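Local coordinates for pullulanase C protein (Klebsiella pneumoniae subsp. pneumoniae NTUH-K2044, PDB 5HJ1) that probably serves the type II secretion system through a PDZ domain that binds vaccenic acid, at residues Arg35-Lys40 against Leu50-Leu55. Residues are numbered along the deposited sequence; the frame is centred on the assembly and turned at random.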
ATOM      1  N   ARG A  35      -2.276  -6.698  -2.621  1.00 13.53           N
ATOM      2  CA  ARG A  35      -3.575  -6.976  -1.959  1.00 14.35           C
ATOM      3  C   ARG A  35      -3.398  -6.656  -0.480  1.00 14.41           C
ATOM      4  O   ARG A  35      -2.488  -7.128   0.194  1.00 15.13           O
ATOM      5  CB  ARG A  35      -3.893  -8.462  -2.107  1.00 15.39           C
ATOM      6  CG  ARG A  35      -5.320  -8.917  -1.651  1.00 16.81           C
ATOM      7  CD  ARG A  35      -6.411  -8.374  -2.476  1.00 17.60           C
ATOM      8  NE  ARG A  35      -6.310  -8.831  -3.870  1.00 18.77           N
ATOM      9  CZ  ARG A  35      -6.928  -8.293  -4.876  1.00 19.26           C
ATOM     10  NH1 ARG A  35      -7.699  -7.249  -4.686  1.00 20.16           N
ATOM     11  NH2 ARG A  35      -6.765  -8.764  -6.126  1.00 21.74           N
ATOM     12  N   LEU A  36      -4.320  -5.865   0.079  1.00 13.56           N
ATOM     13  CA  LEU A  36      -4.273  -5.406   1.438  1.00 13.27           C
ATOM     14  C   LEU A  36      -5.381  -6.019   2.274  1.00 12.74           C
ATOM     15  O   LEU A  36      -6.527  -6.106   1.850  1.00 14.80           O
ATOM     16  CB  LEU A  36      -4.467  -3.878   1.544  1.00 14.11           C
ATOM     17  CG  LEU A  36      -3.555  -3.068   0.644  1.00 14.93           C
ATOM     18  CD1 LEU A  36      -3.918  -1.586   0.818  1.00 17.63           C
ATOM     19  CD2 LEU A  36      -2.113  -3.314   0.939  1.00 16.90           C
ATOM     20  N   ASN A  37      -5.010  -6.420   3.499  1.00 12.98           N
ATOM     21  CA  ASN A  37      -5.959  -6.921   4.500  1.00 12.74           C
ATOM     22  C   ASN A  37      -5.464  -6.426   5.836  1.00 13.68           C
ATOM     23  O   ASN A  37      -4.325  -5.970   6.012  1.00 14.30           O
ATOM     24  CB  ASN A  37      -6.105  -8.433   4.401  1.00 12.95           C
ATOM     25  CG  ASN A  37      -7.121  -8.820   3.387  1.00 13.85           C
ATOM     26  OD1 ASN A  37      -8.277  -8.415   3.472  1.00 15.03           O
ATOM     27  ND2 ASN A  37      -6.684  -9.507   2.333  1.00 14.63           N
ATOM     28  N   PRO A  38      -6.309  -6.537   6.877  1.00 13.68           N
ATOM     29  CA  PRO A  38      -5.857  -6.042   8.161  1.00 14.58           C
ATOM     30  C   PRO A  38      -4.696  -6.816   8.704  1.00 16.08           C
ATOM     31  O   PRO A  38      -4.626  -8.047   8.590  1.00 18.85           O
ATOM     32  CB  PRO A  38      -7.126  -6.215   9.024  1.00 16.30           C
ATOM     33  CG  PRO A  38      -8.281  -6.230   8.119  1.00 16.17           C
ATOM     34  CD  PRO A  38      -7.749  -6.858   6.858  1.00 15.50           C
ATOM     35  N   GLY A  39      -3.810  -6.080   9.374  1.00 16.41           N
ATOM     36  CA  GLY A  39      -2.794  -6.645  10.211  1.00 16.56           C
ATOM     37  C   GLY A  39      -3.448  -7.062  11.582  1.00 17.77           C
ATOM     38  O   GLY A  39      -4.714  -7.016  11.747  1.00 19.33           O
ATOM     39  N   LYS A  40      -2.629  -7.303  12.587  1.00 17.94           N
ATOM     40  CA  LYS A  40      -3.151  -7.581  13.928  1.00 20.38           C
ATOM     41  C   LYS A  40      -3.994  -6.456  14.423  1.00 22.27           C
ATOM     42  O   LYS A  40      -4.977  -6.697  15.160  1.00 24.40           O
ATOM     43  CB  LYS A  40      -2.008  -7.875  14.849  1.00 21.67           C
ATOM     44  CG  LYS A  40      -1.381  -9.227  14.566  1.00 24.67           C
ATOM     45  CD  LYS A  40      -0.298  -9.575  15.536  1.00 29.69           C
ATOM     46  CE  LYS A  40       0.085 -11.051  15.364  1.00 34.54           C
ATOM     47  NZ  LYS A  40       1.197 -11.466  16.226  1.00 40.29           N
ATOM     48  N   LEU A  50      -9.569   1.864   4.566  1.00 15.34           N
ATOM     49  CA  LEU A  50      -9.341   0.722   3.706  1.00 14.78           C
ATOM     50  C   LEU A  50     -10.445  -0.304   3.910  1.00 13.86           C
ATOM     51  O   LEU A  50     -11.182  -0.307   4.888  1.00 15.60           O
ATOM     52  CB  LEU A  50      -7.993   0.099   4.135  1.00 14.80           C
ATOM     53  CG  LEU A  50      -6.780   0.925   3.874  1.00 15.29           C
ATOM     54  CD1 LEU A  50      -5.529   0.239   4.414  1.00 16.04           C
ATOM     55  CD2 LEU A  50      -6.586   1.299   2.420  1.00 17.56           C
ATOM     56  N   GLN A  51     -10.539  -1.156   2.903  1.00 14.44           N
ATOM     57  CA  GLN A  51     -11.434  -2.296   2.908  1.00 15.43           C
ATOM     58  C   GLN A  51     -10.684  -3.566   2.691  1.00 14.41           C
ATOM     59  O   GLN A  51      -9.675  -3.578   2.001  1.00 14.05           O
ATOM     60  CB  GLN A  51     -12.531  -2.131   1.893  1.00 19.06           C
ATOM     61  CG  GLN A  51     -13.484  -0.997   2.277  1.00 24.17           C
ATOM     62  CD  GLN A  51     -14.386  -1.371   3.450  1.00 30.83           C
ATOM     63  OE1 GLN A  51     -15.158  -2.322   3.390  1.00 33.40           O
ATOM     64  NE2 GLN A  51     -14.264  -0.636   4.553  1.00 40.11           N
ATOM     65  N   ALA A  52     -11.165  -4.652   3.260  1.00 14.27           N
ATOM     66  CA  ALA A  52     -10.531  -5.938   3.052  1.00 14.64           C
ATOM     67  C   ALA A  52     -10.435  -6.204   1.551  1.00 14.63           C
ATOM     68  O   ALA A  52     -11.367  -5.941   0.746  1.00 15.50           O
ATOM     69  CB  ALA A  52     -11.400  -7.051   3.650  1.00 14.73           C
ATOM     70  N   ASN A  53      -9.308  -6.789   1.199  1.00 14.20           N
ATOM     71  CA  ASN A  53      -9.005  -7.135  -0.211  1.00 14.51           C
ATOM     72  C   ASN A  53      -8.880  -5.975  -1.156  1.00 15.04           C
ATOM     73  O   ASN A  53      -8.948  -6.135  -2.379  1.00 16.29           O
ATOM     74  CB  ASN A  53      -9.958  -8.249  -0.703  1.00 14.34           C
ATOM     75  CG  ASN A  53      -9.693  -9.530  -0.037  1.00 14.83           C
ATOM     76  OD1 ASN A  53      -8.549  -9.990   0.071  1.00 15.88           O
ATOM     77  ND2 ASN A  53     -10.734 -10.160   0.470  1.00 16.08           N
ATOM     78  N   ASP A  54      -8.616  -4.788  -0.625  1.00 14.31           N
ATOM     79  CA  ASP A  54      -8.289  -3.689  -1.500  1.00 14.99           C
ATOM     80  C   ASP A  54      -6.984  -4.010  -2.260  1.00 15.05           C
ATOM     81  O   ASP A  54      -6.110  -4.716  -1.788  1.00 15.65           O
ATOM     82  CB  ASP A  54      -8.007  -2.384  -0.672  1.00 15.59           C
ATOM     83  CG  ASP A  54      -9.227  -1.558  -0.369  1.00 16.57           C
ATOM     84  OD1 ASP A  54     -10.296  -1.762  -1.015  1.00 17.54           O
ATOM     85  OD2 ASP A  54      -9.089  -0.667   0.470  1.00 15.95           O
ATOM     86  N   LEU A  55      -6.879  -3.451  -3.462  1.00 14.35           N
ATOM     87  CA  LEU A  55      -5.685  -3.600  -4.312  1.00 15.32           C
ATOM     88  C   LEU A  55      -4.950  -2.300  -4.398  1.00 15.58           C
ATOM     89  O   LEU A  55      -5.481  -1.369  -5.047  1.00 16.93           O
ATOM     90  CB  LEU A  55      -6.083  -4.123  -5.694  1.00 17.11           C
ATOM     91  CG  LEU A  55      -4.912  -4.412  -6.619  1.00 17.97           C
ATOM     92  CD1 LEU A  55      -4.211  -5.688  -6.238  1.00 18.71           C
ATOM     93  CD2 LEU A  55      -5.328  -4.491  -8.109  1.00 20.55           C
TER
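Asn37 and Asn53 hold on to each other through both ends of one amide, a worked example of how polar side chains tie a strand to the turn that leads into its neighbour. The ND2 of Asn37 points almost straight (176°) at OD1 of Asn53, 3.0 Å away; the bond lies in the plane of the Asn37 amide but meets the Asn53 oxygen from above its carbonyl plane, the two amides being perpendicular. OD1 of Asn37 in turn takes the backbone N of Asn53 at 3.0 Å, a hydrogen that Leu36 O shares through a weak bond. Because CG of Asn37 sits beside its own backbone N (chi1 -86°), the amide reaches across to the type II turn Gln51-Asp54, with OD1 also resting against Ala52.

Arg35 reaches the same residue from further back along the strand, so that the Asn53 side chain lies between Arg35 and Asn37. Bends at chi2 and chi3 fold the chain back so that NH1 reaches Asn53 O at 2.9 Å, near the guanidinium plane, while Leu55 CD1 lies over the centre of one guanidinium face. This polar margin, with Asn53 and Ala52 exposed, is the solvent side.

Between the strands, Leu36 N bonds to Asp54 O (2.8 Å). The close-packed side is the buried one: Leu36 CD1 touches Leu50 CD2 at 4.2 Å, and Ile22 and Leu85 also cover Leu36. Buried Asp54 is gripped twice: OD2 accepts Gln51 N within the turn (2.9 Å), and OD1 forms a salt bridge with Arg89. The Leu36 side chain lies about 4 Å from the vaccenic acid, whose pocket includes Leu20, Leu44 and Leu85. Strands 30-38 and 54-59 thus pair antiparallel beside the pocket that holds the fatty acid, as part of the antiparallel sheet of this PDZ domain.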